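Local coordinates for calmodulin, putative (Toxoplasma gondii, PDB 6TJ6), which probably binds calcium ions, as a calmodulin-like EF-hand protein, and here packs against two other protein chains, at residues Y67-K75 / Y126-L134; P6-L14 / M51-M60. All blocks are in the same frame, centred on the assembly; numbering follows the deposited sequence.

Contact 1 of 2, residues Y67-K75 / Y126-L134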
ATOM      1  N   TYR A  67       0.960 -12.801  23.217  1.00 60.24           N
ATOM      2  CA  TYR A  67       2.088 -13.271  22.417  1.00 61.54           C
ATOM      3  C   TYR A  67       2.930 -12.066  22.031  1.00 66.52           C
ATOM      4  O   TYR A  67       2.455 -11.190  21.302  1.00 71.38           O
ATOM      5  CB  TYR A  67       1.584 -14.010  21.171  1.00 52.69           C
ATOM      6  CG  TYR A  67       2.640 -14.660  20.292  1.00 55.83           C
ATOM      7  CD1 TYR A  67       3.379 -13.911  19.384  1.00 58.57           C
ATOM      8  CD2 TYR A  67       2.856 -16.030  20.338  1.00 58.79           C
ATOM      9  CE1 TYR A  67       4.325 -14.507  18.572  1.00 61.31           C
ATOM     10  CE2 TYR A  67       3.796 -16.633  19.530  1.00 57.34           C
ATOM     11  CZ  TYR A  67       4.527 -15.868  18.648  1.00 56.38           C
ATOM     12  OH  TYR A  67       5.465 -16.467  17.842  1.00 55.68           O
ATOM     13  N   ASN A  68       4.170 -12.014  22.521  1.00 65.79           N
ATOM     14  CA  ASN A  68       5.065 -10.916  22.192  1.00 70.35           C
ATOM     15  C   ASN A  68       5.983 -11.339  21.056  1.00 71.30           C
ATOM     16  O   ASN A  68       6.854 -12.197  21.264  1.00 66.56           O
ATOM     17  CB  ASN A  68       5.882 -10.495  23.414  1.00 78.76           C
ATOM     18  CG  ASN A  68       6.720  -9.252  23.159  1.00 90.50           C
ATOM     19  OD1 ASN A  68       6.673  -8.662  22.078  1.00 98.15           O
ATOM     20  ND2 ASN A  68       7.484  -8.843  24.164  1.00 89.09           N
ATOM     21  N   PRO A  69       5.834 -10.772  19.854  1.00 70.04           N
ATOM     22  CA  PRO A  69       6.678 -11.205  18.724  1.00 69.60           C
ATOM     23  C   PRO A  69       8.172 -11.098  18.976  1.00 70.02           C
ATOM     24  O   PRO A  69       8.917 -12.024  18.635  1.00 66.64           O
ATOM     25  CB  PRO A  69       6.225 -10.274  17.591  1.00 62.91           C
ATOM     26  CG  PRO A  69       4.821  -9.929  17.932  1.00 63.62           C
ATOM     27  CD  PRO A  69       4.787  -9.827  19.432  1.00 59.23           C
ATOM     28  N   GLU A  70       8.634  -9.988  19.554  1.00 69.96           N
ATOM     29  CA  GLU A  70      10.066  -9.801  19.768  1.00 72.81           C
ATOM     30  C   GLU A  70      10.649 -10.929  20.612  1.00 74.39           C
ATOM     31  O   GLU A  70      11.654 -11.552  20.238  1.00 78.29           O
ATOM     32  CB  GLU A  70      10.314  -8.445  20.432  1.00 81.24           C
ATOM     33  CG  GLU A  70      11.773  -8.152  20.735  1.00 90.54           C
ATOM     34  CD  GLU A  70      11.981  -6.773  21.333  1.00105.79           C
ATOM     35  OE1 GLU A  70      11.497  -6.529  22.458  1.00111.95           O
ATOM     36  OE2 GLU A  70      12.623  -5.930  20.673  1.00109.34           O
ATOM     37  N   GLU A  71      10.016 -11.214  21.750  1.00 73.78           N
ATOM     38  CA  GLU A  71      10.554 -12.215  22.662  1.00 74.94           C
ATOM     39  C   GLU A  71      10.444 -13.617  22.076  1.00 69.56           C
ATOM     40  O   GLU A  71      11.362 -14.426  22.233  1.00 66.86           O
ATOM     41  CB  GLU A  71       9.842 -12.124  24.010  1.00 82.19           C
ATOM     42  CG  GLU A  71      10.042 -10.779  24.694  1.00100.50           C
ATOM     43  CD  GLU A  71       9.319 -10.666  26.023  1.00117.62           C
ATOM     44  OE1 GLU A  71       9.579  -9.686  26.755  1.00125.88           O
ATOM     45  OE2 GLU A  71       8.493 -11.547  26.338  1.00127.43           O
ATOM     46  N   GLU A  72       9.343 -13.918  21.380  1.00 65.96           N
ATOM     47  CA  GLU A  72       9.204 -15.239  20.771  1.00 71.35           C
ATOM     48  C   GLU A  72      10.225 -15.453  19.656  1.00 67.01           C
ATOM     49  O   GLU A  72      10.762 -16.555  19.502  1.00 58.95           O
ATOM     50  CB  GLU A  72       7.778 -15.428  20.243  1.00 74.65           C
ATOM     51  CG  GLU A  72       6.699 -15.390  21.320  1.00 80.12           C
ATOM     52  CD  GLU A  72       6.649 -16.651  22.167  1.00 88.69           C
ATOM     53  OE1 GLU A  72       7.396 -17.607  21.868  1.00 86.98           O
ATOM     54  OE2 GLU A  72       5.855 -16.690  23.130  1.00 87.86           O
ATOM     55  N   LEU A  73      10.525 -14.406  18.883  1.00 64.69           N
ATOM     56  CA  LEU A  73      11.506 -14.531  17.807  1.00 64.21           C
ATOM     57  C   LEU A  73      12.917 -14.691  18.362  1.00 67.00           C
ATOM     58  O   LEU A  73      13.697 -15.525  17.882  1.00 65.53           O
ATOM     59  CB  LEU A  73      11.427 -13.315  16.882  1.00 59.30           C
ATOM     60  CG  LEU A  73      10.528 -13.410  15.646  1.00 70.96           C
ATOM     61  CD1 LEU A  73      11.091 -14.394  14.638  1.00 60.17           C
ATOM     62  CD2 LEU A  73       9.122 -13.804  16.034  1.00 76.49           C
ATOM     63  N   ILE A  74      13.270 -13.884  19.366  1.00 67.68           N
ATOM     64  CA  ILE A  74      14.573 -14.043  20.007  1.00 69.10           C
ATOM     65  C   ILE A  74      14.676 -15.418  20.657  1.00 71.09           C
ATOM     66  O   ILE A  74      15.739 -16.053  20.645  1.00 71.17           O
ATOM     67  CB  ILE A  74      14.811 -12.901  21.014  1.00 67.61           C
ATOM     68  CG1 ILE A  74      14.932 -11.564  20.277  1.00 68.22           C
ATOM     69  CG2 ILE A  74      16.058 -13.155  21.844  1.00 71.51           C
ATOM     70  CD1 ILE A  74      15.139 -10.374  21.192  1.00 76.90           C
ATOM     71  N   LYS A  75      13.557 -15.922  21.188  1.00 77.75           N
ATOM     72  CA  LYS A  75      13.529 -17.249  21.792  1.00 77.27           C
ATOM     73  C   LYS A  75      13.741 -18.339  20.751  1.00 74.24           C
ATOM     74  O   LYS A  75      14.419 -19.337  21.019  1.00 80.61           O
ATOM     75  CB  LYS A  75      12.194 -17.442  22.516  1.00 81.06           C
ATOM     76  CG  LYS A  75      12.134 -18.629  23.457  1.00 88.01           C
ATOM     77  CD  LYS A  75      10.992 -18.460  24.452  1.00 92.14           C
ATOM     78  CE  LYS A  75       9.789 -19.318  24.094  1.00 93.07           C
ATOM     79  NZ  LYS A  75       9.981 -20.732  24.521  1.00 89.35           N
ATOM     80  N   TYR A 126      21.064 -11.571  16.148  1.00100.54           N
ATOM     81  CA  TYR A 126      19.624 -11.845  16.152  1.00 88.94           C
ATOM     82  C   TYR A 126      18.776 -10.994  17.100  1.00 90.36           C
ATOM     83  O   TYR A 126      17.690 -10.559  16.705  1.00 89.36           O
ATOM     84  CB  TYR A 126      19.356 -13.344  16.383  1.00 82.58           C
ATOM     85  CG  TYR A 126      19.719 -13.972  17.716  1.00 84.21           C
ATOM     86  CD1 TYR A 126      18.903 -13.819  18.830  1.00 83.56           C
ATOM     87  CD2 TYR A 126      20.832 -14.795  17.833  1.00 77.40           C
ATOM     88  CE1 TYR A 126      19.215 -14.423  20.036  1.00 79.43           C
ATOM     89  CE2 TYR A 126      21.148 -15.405  19.033  1.00 80.08           C
ATOM     90  CZ  TYR A 126      20.338 -15.214  20.133  1.00 84.28           C
ATOM     91  OH  TYR A 126      20.648 -15.816  21.332  1.00 85.92           O
ATOM     92  N   ALA A 127      19.222 -10.741  18.331  1.00 91.70           N
ATOM     93  CA  ALA A 127      18.491  -9.807  19.184  1.00 91.13           C
ATOM     94  C   ALA A 127      18.450  -8.422  18.548  1.00 92.96           C
ATOM     95  O   ALA A 127      17.375  -7.864  18.297  1.00 87.40           O
ATOM     96  CB  ALA A 127      19.124  -9.748  20.575  1.00 99.37           C
ATOM     97  N   ASN A 128      19.629  -7.859  18.266  1.00 96.00           N
ATOM     98  CA  ASN A 128      19.708  -6.605  17.522  1.00 99.00           C
ATOM     99  C   ASN A 128      18.994  -6.720  16.181  1.00 91.75           C
ATOM    100  O   ASN A 128      18.332  -5.775  15.735  1.00 90.45           O
ATOM    101  CB  ASN A 128      21.174  -6.219  17.321  1.00102.58           C
ATOM    102  CG  ASN A 128      21.348  -4.775  16.895  1.00109.82           C
ATOM    103  OD1 ASN A 128      20.520  -3.919  17.201  0.50110.72           O
ATOM    104  ND2 ASN A 128      22.439  -4.496  16.190  0.50111.79           N
ATOM    105  N   PHE A 129      19.096  -7.882  15.537  1.00 89.26           N
ATOM    106  CA  PHE A 129      18.476  -8.079  14.231  1.00 85.76           C
ATOM    107  C   PHE A 129      16.954  -8.091  14.336  1.00 83.46           C
ATOM    108  O   PHE A 129      16.264  -7.395  13.581  1.00 86.22           O
ATOM    109  CB  PHE A 129      19.009  -9.373  13.611  1.00 84.48           C
ATOM    110  CG  PHE A 129      18.215  -9.870  12.442  1.00 85.53           C
ATOM    111  CD1 PHE A 129      18.177  -9.158  11.254  1.00 87.69           C
ATOM    112  CD2 PHE A 129      17.533 -11.073  12.522  1.00 80.05           C
ATOM    113  CE1 PHE A 129      17.452  -9.630  10.171  1.00 84.43           C
ATOM    114  CE2 PHE A 129      16.808 -11.549  11.447  1.00 78.26           C
ATOM    115  CZ  PHE A 129      16.767 -10.827  10.268  1.00 78.55           C
ATOM    116  N   VAL A 130      16.408  -8.861  15.282  1.00 83.62           N
ATOM    117  CA  VAL A 130      14.957  -8.898  15.456  1.00 80.86           C
ATOM    118  C   VAL A 130      14.429  -7.520  15.842  1.00 88.58           C
ATOM    119  O   VAL A 130      13.371  -7.089  15.363  1.00 75.65           O
ATOM    120  CB  VAL A 130      14.564  -9.975  16.486  1.00 72.58           C
ATOM    121  CG1 VAL A 130      13.120  -9.799  16.924  1.00 65.85           C
ATOM    122  CG2 VAL A 130      14.764 -11.363  15.895  1.00 72.74           C
ATOM    123  N   LYS A 131      15.163  -6.800  16.698  1.00102.15           N
ATOM    124  CA  LYS A 131      14.751  -5.445  17.059  1.00 97.10           C
ATOM    125  C   LYS A 131      14.710  -4.544  15.830  1.00 96.74           C
ATOM    126  O   LYS A 131      13.647  -4.039  15.450  1.00 91.81           O
ATOM    127  CB  LYS A 131      15.689  -4.865  18.120  1.00 98.23           C
ATOM    128  CG  LYS A 131      15.609  -5.540  19.478  1.00101.72           C
ATOM    129  CD  LYS A 131      16.329  -4.705  20.525  1.00104.69           C
ATOM    130  CE  LYS A 131      17.159  -5.566  21.468  1.00106.21           C
ATOM    131  NZ  LYS A 131      16.482  -5.801  22.773  1.00106.48           N
ATOM    132  N   MET A 132      15.863  -4.347  15.177  1.00 98.99           N
ATOM    133  CA  MET A 132      15.920  -3.510  13.978  1.00100.63           C
ATOM    134  C   MET A 132      15.151  -4.104  12.790  1.00100.17           C
ATOM    135  O   MET A 132      15.235  -3.557  11.684  1.00 98.67           O
ATOM    136  N   LEU A 133      14.443  -5.215  12.991  1.00103.11           N
ATOM    137  CA  LEU A 133      13.475  -5.720  12.025  1.00100.06           C
ATOM    138  C   LEU A 133      12.033  -5.374  12.381  1.00 97.88           C
ATOM    139  O   LEU A 133      11.246  -5.047  11.488  1.00 95.65           O
ATOM    140  CB  LEU A 133      13.619  -7.242  11.890  1.00102.00           C
ATOM    141  CG  LEU A 133      12.664  -8.006  10.970  1.00102.50           C
ATOM    142  CD1 LEU A 133      13.416  -9.095  10.223  1.00101.87           C
ATOM    143  CD2 LEU A 133      11.507  -8.614  11.753  1.00101.14           C
ATOM    144  N   LEU A 134      11.664  -5.432  13.660  1.00102.47           N
ATOM    145  CA  LEU A 134      10.265  -5.324  14.066  1.00105.11           C
ATOM    146  C   LEU A 134       9.785  -3.889  14.272  1.00116.39           C
ATOM    147  O   LEU A 134       8.657  -3.697  14.737  1.00120.78           O
ATOM    148  CB  LEU A 134      10.019  -6.124  15.348  1.00 95.97           C
ATOM    149  CG  LEU A 134       9.583  -7.580  15.175  1.00 89.84           C
ATOM    150  CD1 LEU A 134       9.024  -8.124  16.479  1.00 80.50           C
ATOM    151  CD2 LEU A 134       8.563  -7.709  14.053  1.00 90.73           C
TER
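Ile74 reaches across to Tyr126, Ala127 and Val130, and its two branches part at CB. With chi1 at -66°, CG2 lies anti to the backbone N and CG1 anti to the carbonyl carbon. Ile74 CG2 comes in at the edge of the Tyr126 ring, in its plane, 3.9 Å from Tyr126 CE1; the two side chains cross at about a right angle. Ile74 CG1 rests 4.1 Å from Val130 CB. Beyond it, Ile74 CD1 ends 3.9 Å from Ala127 CA, over the backbone where the second helix begins. The axes of segments 69-75 and 127-134 come within 9.6 Å at 146°, closer to antiparallel than to perpendicular; they lie on the first and last helices of the C-terminal EF-hand pair. Tyr126, at the N-cap position of helix 127-134, also uses its hydroxyl in a hydrogen bond with Asp81, in what looks like an EF-hand loop. One turn on, Val130 CG1 lies 3.9 Å from Leu73 CB. Farther still, Leu134 CD1 touches Pro69 CB at 3.7 Å. On the more solvent-facing side, extended Glu70 sets OE2 beside the aliphatic part of Lys131, 3.2 Å from Lys131 CG, while Lys131 NZ stays 4.4 Å from Glu70 OE2, too far for a salt bridge.

Contact 2 of 2, residues P6-L14 / M51-M60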
ATOM      1  N   PRO A   6       0.759   1.696  10.974  1.00 96.41           N
ATOM      2  CA  PRO A   6       0.715   0.589  11.939  1.00 86.55           C
ATOM      3  C   PRO A   6       0.860  -0.763  11.254  1.00 75.61           C
ATOM      4  O   PRO A   6       0.373  -0.976  10.142  1.00 67.91           O
ATOM      5  CB  PRO A   6      -0.658   0.752  12.597  1.00 88.38           C
ATOM      6  CG  PRO A   6      -0.916   2.221  12.519  1.00 88.78           C
ATOM      7  CD  PRO A   6      -0.327   2.665  11.201  1.00 93.98           C
ATOM      8  N   ARG A   7       1.528  -1.688  11.949  1.00 73.81           N
ATOM      9  CA  ARG A   7       2.039  -2.892  11.299  1.00 59.90           C
ATOM     10  C   ARG A   7       0.916  -3.835  10.868  1.00 51.69           C
ATOM     11  O   ARG A   7       0.972  -4.406   9.773  1.00 52.22           O
ATOM     12  CB  ARG A   7       3.023  -3.600  12.231  1.00 66.95           C
ATOM     13  CG  ARG A   7       3.781  -4.745  11.585  1.00 82.43           C
ATOM     14  CD  ARG A   7       4.932  -5.231  12.462  1.00 92.43           C
ATOM     15  NE  ARG A   7       6.075  -4.320  12.439  1.00 94.59           N
ATOM     16  CZ  ARG A   7       6.966  -4.267  11.455  1.00 94.17           C
ATOM     17  NH1 ARG A   7       6.843  -5.068  10.404  1.00 88.06           N
ATOM     18  NH2 ARG A   7       7.976  -3.412  11.512  1.00 93.08           N
ATOM     19  N   VAL A   8      -0.110  -4.011  11.704  1.00 49.83           N
ATOM     20  CA  VAL A   8      -1.160  -4.982  11.397  1.00 53.08           C
ATOM     21  C   VAL A   8      -1.997  -4.514  10.210  1.00 47.21           C
ATOM     22  O   VAL A   8      -2.289  -5.289   9.285  1.00 46.95           O
ATOM     23  CB  VAL A   8      -2.032  -5.234  12.642  1.00 52.55           C
ATOM     24  CG1 VAL A   8      -3.286  -6.008  12.275  1.00 49.44           C
ATOM     25  CG2 VAL A   8      -1.236  -5.976  13.710  1.00 49.08           C
ATOM     26  N   ARG A   9      -2.403  -3.242  10.224  1.00 47.23           N
ATOM     27  CA  ARG A   9      -3.186  -2.695   9.119  1.00 49.90           C
ATOM     28  C   ARG A   9      -2.405  -2.747   7.813  1.00 47.03           C
ATOM     29  O   ARG A   9      -2.952  -3.111   6.759  1.00 51.66           O
ATOM     30  CB  ARG A   9      -3.605  -1.259   9.449  1.00 52.67           C
ATOM     31  CG  ARG A   9      -4.435  -0.574   8.377  1.00 58.70           C
ATOM     32  CD  ARG A   9      -5.038   0.732   8.884  1.00 70.05           C
ATOM     33  NE  ARG A   9      -6.472   0.614   9.147  1.00 80.35           N
ATOM     34  CZ  ARG A   9      -7.029   0.735  10.346  1.00 78.39           C
ATOM     35  NH1 ARG A   9      -8.343   0.609  10.485  1.00 75.78           N
ATOM     36  NH2 ARG A   9      -6.277   0.994  11.408  1.00 86.54           N
ATOM     37  N   GLU A  10      -1.116  -2.406   7.866  1.00 51.66           N
ATOM     38  CA  GLU A  10      -0.281  -2.487   6.674  1.00 48.02           C
ATOM     39  C   GLU A  10      -0.146  -3.924   6.189  1.00 55.10           C
ATOM     40  O   GLU A  10      -0.137  -4.172   4.981  1.00 48.73           O
ATOM     41  CB  GLU A  10       1.096  -1.891   6.952  1.00 55.39           C
ATOM     42  CG  GLU A  10       1.938  -1.723   5.706  1.00 64.89           C
ATOM     43  CD  GLU A  10       3.371  -1.368   6.021  1.00 77.18           C
ATOM     44  OE1 GLU A  10       4.072  -2.204   6.631  0.50 76.31           O
ATOM     45  OE2 GLU A  10       3.794  -0.249   5.665  0.50 78.91           O
ATOM     46  N   ALA A  11      -0.034  -4.883   7.111  1.00 52.77           N
ATOM     47  CA  ALA A  11       0.057  -6.281   6.701  1.00 50.47           C
ATOM     48  C   ALA A  11      -1.209  -6.725   5.984  1.00 43.17           C
ATOM     49  O   ALA A  11      -1.145  -7.428   4.962  1.00 48.74           O
ATOM     50  CB  ALA A  11       0.328  -7.168   7.916  1.00 51.79           C
ATOM     51  N   PHE A  12      -2.371  -6.318   6.502  1.00 44.60           N
ATOM     52  CA  PHE A  12      -3.620  -6.611   5.803  1.00 41.92           C
ATOM     53  C   PHE A  12      -3.599  -6.031   4.394  1.00 48.18           C
ATOM     54  O   PHE A  12      -3.903  -6.728   3.417  1.00 49.10           O
ATOM     55  CB  PHE A  12      -4.820  -6.075   6.586  1.00 40.46           C
ATOM     56  CG  PHE A  12      -6.143  -6.570   6.065  1.00 47.75           C
ATOM     57  CD1 PHE A  12      -6.656  -7.783   6.493  1.00 47.18           C
ATOM     58  CD2 PHE A  12      -6.864  -5.833   5.135  1.00 51.99           C
ATOM     59  CE1 PHE A  12      -7.866  -8.253   6.011  1.00 53.81           C
ATOM     60  CE2 PHE A  12      -8.078  -6.295   4.647  1.00 50.21           C
ATOM     61  CZ  PHE A  12      -8.579  -7.508   5.085  1.00 53.99           C
ATOM     62  N   ALA A  13      -3.224  -4.755   4.268  1.00 49.52           N
ATOM     63  CA  ALA A  13      -3.188  -4.126   2.948  1.00 48.41           C
ATOM     64  C   ALA A  13      -2.198  -4.815   2.014  1.00 51.99           C
ATOM     65  O   ALA A  13      -2.439  -4.896   0.802  1.00 54.98           O
ATOM     66  CB  ALA A  13      -2.847  -2.643   3.081  1.00 48.80           C
ATOM     67  N   LEU A  14      -1.095  -5.331   2.555  1.00 49.30           N
ATOM     68  CA  LEU A  14      -0.045  -5.907   1.723  1.00 51.94           C
ATOM     69  C   LEU A  14      -0.375  -7.317   1.265  1.00 56.80           C
ATOM     70  O   LEU A  14       0.067  -7.726   0.186  1.00 50.78           O
ATOM     71  CB  LEU A  14       1.288  -5.912   2.473  1.00 51.80           C
ATOM     72  CG  LEU A  14       1.940  -4.550   2.731  1.00 55.76           C
ATOM     73  CD1 LEU A  14       3.160  -4.692   3.629  1.00 56.55           C
ATOM     74  CD2 LEU A  14       2.303  -3.878   1.423  1.00 49.31           C
ATOM     75  N   MET A  51     -10.938 -13.507   5.930  1.00 56.51           N
ATOM     76  CA  MET A  51     -11.081 -12.440   6.911  1.00 52.13           C
ATOM     77  C   MET A  51     -11.139 -11.095   6.204  1.00 51.78           C
ATOM     78  O   MET A  51     -10.286 -10.795   5.362  1.00 51.54           O
ATOM     79  CB  MET A  51      -9.918 -12.431   7.911  1.00 47.94           C
ATOM     80  CG  MET A  51      -9.943 -13.518   8.968  1.00 49.17           C
ATOM     81  SD  MET A  51      -8.713 -13.156  10.238  1.00 54.87           S
ATOM     82  CE  MET A  51      -8.658 -14.701  11.135  1.00 55.56           C
ATOM     83  N   ALA A  52     -12.140 -10.291   6.550  1.00 45.47           N
ATOM     84  CA  ALA A  52     -12.098  -8.869   6.256  1.00 47.06           C
ATOM     85  C   ALA A  52     -11.291  -8.160   7.344  1.00 47.92           C
ATOM     86  O   ALA A  52     -10.850  -8.773   8.320  1.00 45.50           O
ATOM     87  CB  ALA A  52     -13.514  -8.306   6.142  1.00 45.72           C
ATOM     88  N   TRP A  53     -11.088  -6.852   7.183  1.00 51.63           N
ATOM     89  CA  TRP A  53     -10.256  -6.108   8.131  1.00 50.50           C
ATOM     90  C   TRP A  53     -10.719  -6.208   9.580  1.00 49.67           C
ATOM     91  O   TRP A  53      -9.864  -6.402  10.458  1.00 47.62           O
ATOM     92  CB  TRP A  53     -10.157  -4.633   7.721  1.00 51.00           C
ATOM     93  CG  TRP A  53      -9.631  -3.776   8.842  1.00 52.57           C
ATOM     94  CD1 TRP A  53     -10.306  -2.801   9.525  1.00 50.65           C
ATOM     95  CD2 TRP A  53      -8.328  -3.849   9.435  1.00 50.81           C
ATOM     96  NE1 TRP A  53      -9.494  -2.252  10.490  1.00 49.56           N
ATOM     97  CE2 TRP A  53      -8.275  -2.878  10.457  1.00 48.05           C
ATOM     98  CE3 TRP A  53      -7.195  -4.636   9.193  1.00 49.58           C
ATOM     99  CZ2 TRP A  53      -7.135  -2.673  11.235  1.00 41.72           C
ATOM    100  CZ3 TRP A  53      -6.066  -4.434   9.970  1.00 45.09           C
ATOM    101  CH2 TRP A  53      -6.045  -3.460  10.979  1.00 43.10           C
ATOM    102  N   PRO A  54     -12.009  -6.054   9.913  1.00 49.09           N
ATOM    103  CA  PRO A  54     -12.396  -6.210  11.328  1.00 54.49           C
ATOM    104  C   PRO A  54     -11.989  -7.552  11.909  1.00 55.16           C
ATOM    105  O   PRO A  54     -11.438  -7.607  13.020  1.00 52.21           O
ATOM    106  CB  PRO A  54     -13.921  -6.037  11.288  1.00 52.56           C
ATOM    107  CG  PRO A  54     -14.163  -5.177  10.094  1.00 52.91           C
ATOM    108  CD  PRO A  54     -13.154  -5.635   9.082  1.00 44.27           C
ATOM    109  N   ASP A  55     -12.221  -8.638  11.163  1.00 47.27           N
ATOM    110  CA  ASP A  55     -11.829  -9.969  11.620  1.00 51.41           C
ATOM    111  C   ASP A  55     -10.329 -10.047  11.876  1.00 51.33           C
ATOM    112  O   ASP A  55      -9.894 -10.550  12.919  1.00 48.29           O
ATOM    113  CB  ASP A  55     -12.242 -11.022  10.588  1.00 58.27           C
ATOM    114  CG  ASP A  55     -13.672 -10.858  10.126  1.00 63.32           C
ATOM    115  OD1 ASP A  55     -14.554 -10.648  10.982  1.00 66.65           O
ATOM    116  OD2 ASP A  55     -13.911 -10.935   8.901  1.00 63.05           O
ATOM    117  N   PHE A  56      -9.524  -9.561  10.926  1.00 49.43           N
ATOM    118  CA  PHE A  56      -8.073  -9.679  11.047  1.00 48.12           C
ATOM    119  C   PHE A  56      -7.542  -8.833  12.196  1.00 51.70           C
ATOM    120  O   PHE A  56      -6.678  -9.285  12.959  1.00 49.79           O
ATOM    121  CB  PHE A  56      -7.406  -9.279   9.730  1.00 42.67           C
ATOM    122  CG  PHE A  56      -5.910  -9.438   9.726  1.00 43.81           C
ATOM    123  CD1 PHE A  56      -5.333 -10.702   9.681  1.00 47.33           C
ATOM    124  CD2 PHE A  56      -5.080  -8.325   9.740  1.00 41.38           C
ATOM    125  CE1 PHE A  56      -3.958 -10.861   9.666  1.00 44.65           C
ATOM    126  CE2 PHE A  56      -3.702  -8.473   9.724  1.00 47.24           C
ATOM    127  CZ  PHE A  56      -3.138  -9.746   9.688  1.00 45.89           C
ATOM    128  N   GLU A  57      -8.051  -7.607  12.340  1.00 47.83           N
ATOM    129  CA  GLU A  57      -7.590  -6.752  13.426  1.00 43.17           C
ATOM    130  C   GLU A  57      -7.976  -7.338  14.777  1.00 42.87           C
ATOM    131  O   GLU A  57      -7.181  -7.298  15.721  1.00 43.46           O
ATOM    132  CB  GLU A  57      -8.127  -5.322  13.251  1.00 47.65           C
ATOM    133  CG  GLU A  57      -9.475  -5.006  13.894  1.00 49.67           C
ATOM    134  CD  GLU A  57      -9.351  -4.628  15.362  1.00 55.26           C
ATOM    135  OE1 GLU A  57      -8.284  -4.116  15.761  1.00 59.81           O
ATOM    136  OE2 GLU A  57     -10.315  -4.857  16.120  1.00 54.92           O
ATOM    137  N   ALA A  58      -9.167  -7.940  14.878  1.00 46.00           N
ATOM    138  CA  ALA A  58      -9.565  -8.563  16.137  1.00 48.43           C
ATOM    139  C   ALA A  58      -8.707  -9.786  16.447  1.00 48.36           C
ATOM    140  O   ALA A  58      -8.236  -9.952  17.582  1.00 48.27           O
ATOM    141  CB  ALA A  58     -11.045  -8.938  16.093  1.00 46.84           C
ATOM    142  N   TRP A  59      -8.488 -10.649  15.452  1.00 44.12           N
ATOM    143  CA  TRP A  59      -7.650 -11.826  15.660  1.00 49.42           C
ATOM    144  C   TRP A  59      -6.256 -11.426  16.123  1.00 48.39           C
ATOM    145  O   TRP A  59      -5.737 -11.966  17.108  1.00 47.47           O
ATOM    146  CB  TRP A  59      -7.567 -12.652  14.372  1.00 48.09           C
ATOM    147  CG  TRP A  59      -7.039 -14.044  14.586  1.00 51.14           C
ATOM    148  CD1 TRP A  59      -7.775 -15.185  14.706  1.00 51.16           C
ATOM    149  CD2 TRP A  59      -5.663 -14.438  14.708  1.00 48.50           C
ATOM    150  NE1 TRP A  59      -6.944 -16.268  14.893  1.00 56.54           N
ATOM    151  CE2 TRP A  59      -5.644 -15.835  14.899  1.00 56.80           C
ATOM    152  CE3 TRP A  59      -4.448 -13.747  14.675  1.00 51.02           C
ATOM    153  CZ2 TRP A  59      -4.457 -16.553  15.056  1.00 57.95           C
ATOM    154  CZ3 TRP A  59      -3.270 -14.460  14.832  1.00 51.77           C
ATOM    155  CH2 TRP A  59      -3.284 -15.848  15.020  1.00 55.46           C
ATOM    156  N   MET A  60      -5.640 -10.463  15.429  1.00 43.32           N
ATOM    157  CA  MET A  60      -4.276 -10.066  15.765  1.00 44.58           C
ATOM    158  C   MET A  60      -4.216  -9.349  17.108  1.00 53.48           C
ATOM    159  O   MET A  60      -3.251  -9.524  17.860  1.00 48.76           O
ATOM    160  CB  MET A  60      -3.697  -9.184  14.657  1.00 37.90           C
ATOM    161  CG  MET A  60      -3.460  -9.914  13.340  1.00 46.04           C
ATOM    162  SD  MET A  60      -2.137 -11.137  13.432  1.00 50.56           S
ATOM    163  CE  MET A  60      -0.729 -10.089  13.797  1.00 46.86           C
TER
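Helix 7-15 of the N-terminal EF-hand meets helix 53-64, in what is probably a paired, degenerate second hand, through a cluster of Phe12, Trp53 and Phe56. The Phe12 ring extends across to the start of the second helix. Trp53 CA stands over one face of this ring, 4.0 Å from its centroid and 20° off the normal, a CH-pi contact. The indole of Trp53 turns its edge to the Phe12 face in an offset edge-to-face pair, the planes at 71° and the centroids of the Phe12 ring and the Trp53 six-membered ring 5.8 Å apart. Phe56 slides past Phe12 in the opposite direction, Phe56 CB lying 3.6 Å from Phe12 CD1. At the edge of the Phe12 ring, in its plane, lies Met51 O, 3.6 Å from Phe12 CE1. Met51 belongs to the strand that pairs with Ile23, so Phe12 links the helices to the short antiparallel sheet of strands 22-24 and 50-52. The side chains of Phe12 and Asp16 are about 5 Å apart at their nearest; Asp16 is a calcium ligand seen for this protein, though this chain holds no calcium. At the start of helix 53-64, Ala52 N, at the N-cap position, donates to Asp55 OD2 over 3.0 Å, reached on the anti side of the carboxylate. Toward the surface, the Arg9 guanidinium lies over one face of Trp53 with the planes 43° apart; Arg9 NH1 and Trp53 NE1, 3.1 Å from each other, are both donors and form no hydrogen bond. Glu57 CB covers the opposite indole face. Val8 CG1 meets Phe56 CE2 at 3.6 Å, and Met60 CB flanks the same methyl.

Contacts 1 and 2 join comparable elements, the first helix of each half of the chain with the last helix of that half, and their segments cross at similar angles. Both are partly buried, with contact 1 about 10 Å and contact 2 about 15 Å from the chain centre, measured between centres. Contact 2 buries slightly more surface, 459 against 397 Å², and half of its touching residues are buried, against a third in contact 1. Contact 2 is built mainly from aromatic rings beside the calcium loop, with an arginine toward solvent; contact 1 uses aliphatic branches, one tyrosine edge and a loose Glu-Lys pairing. The two meet where Arg7 NH2 packs 3.3 Å from Leu134 O.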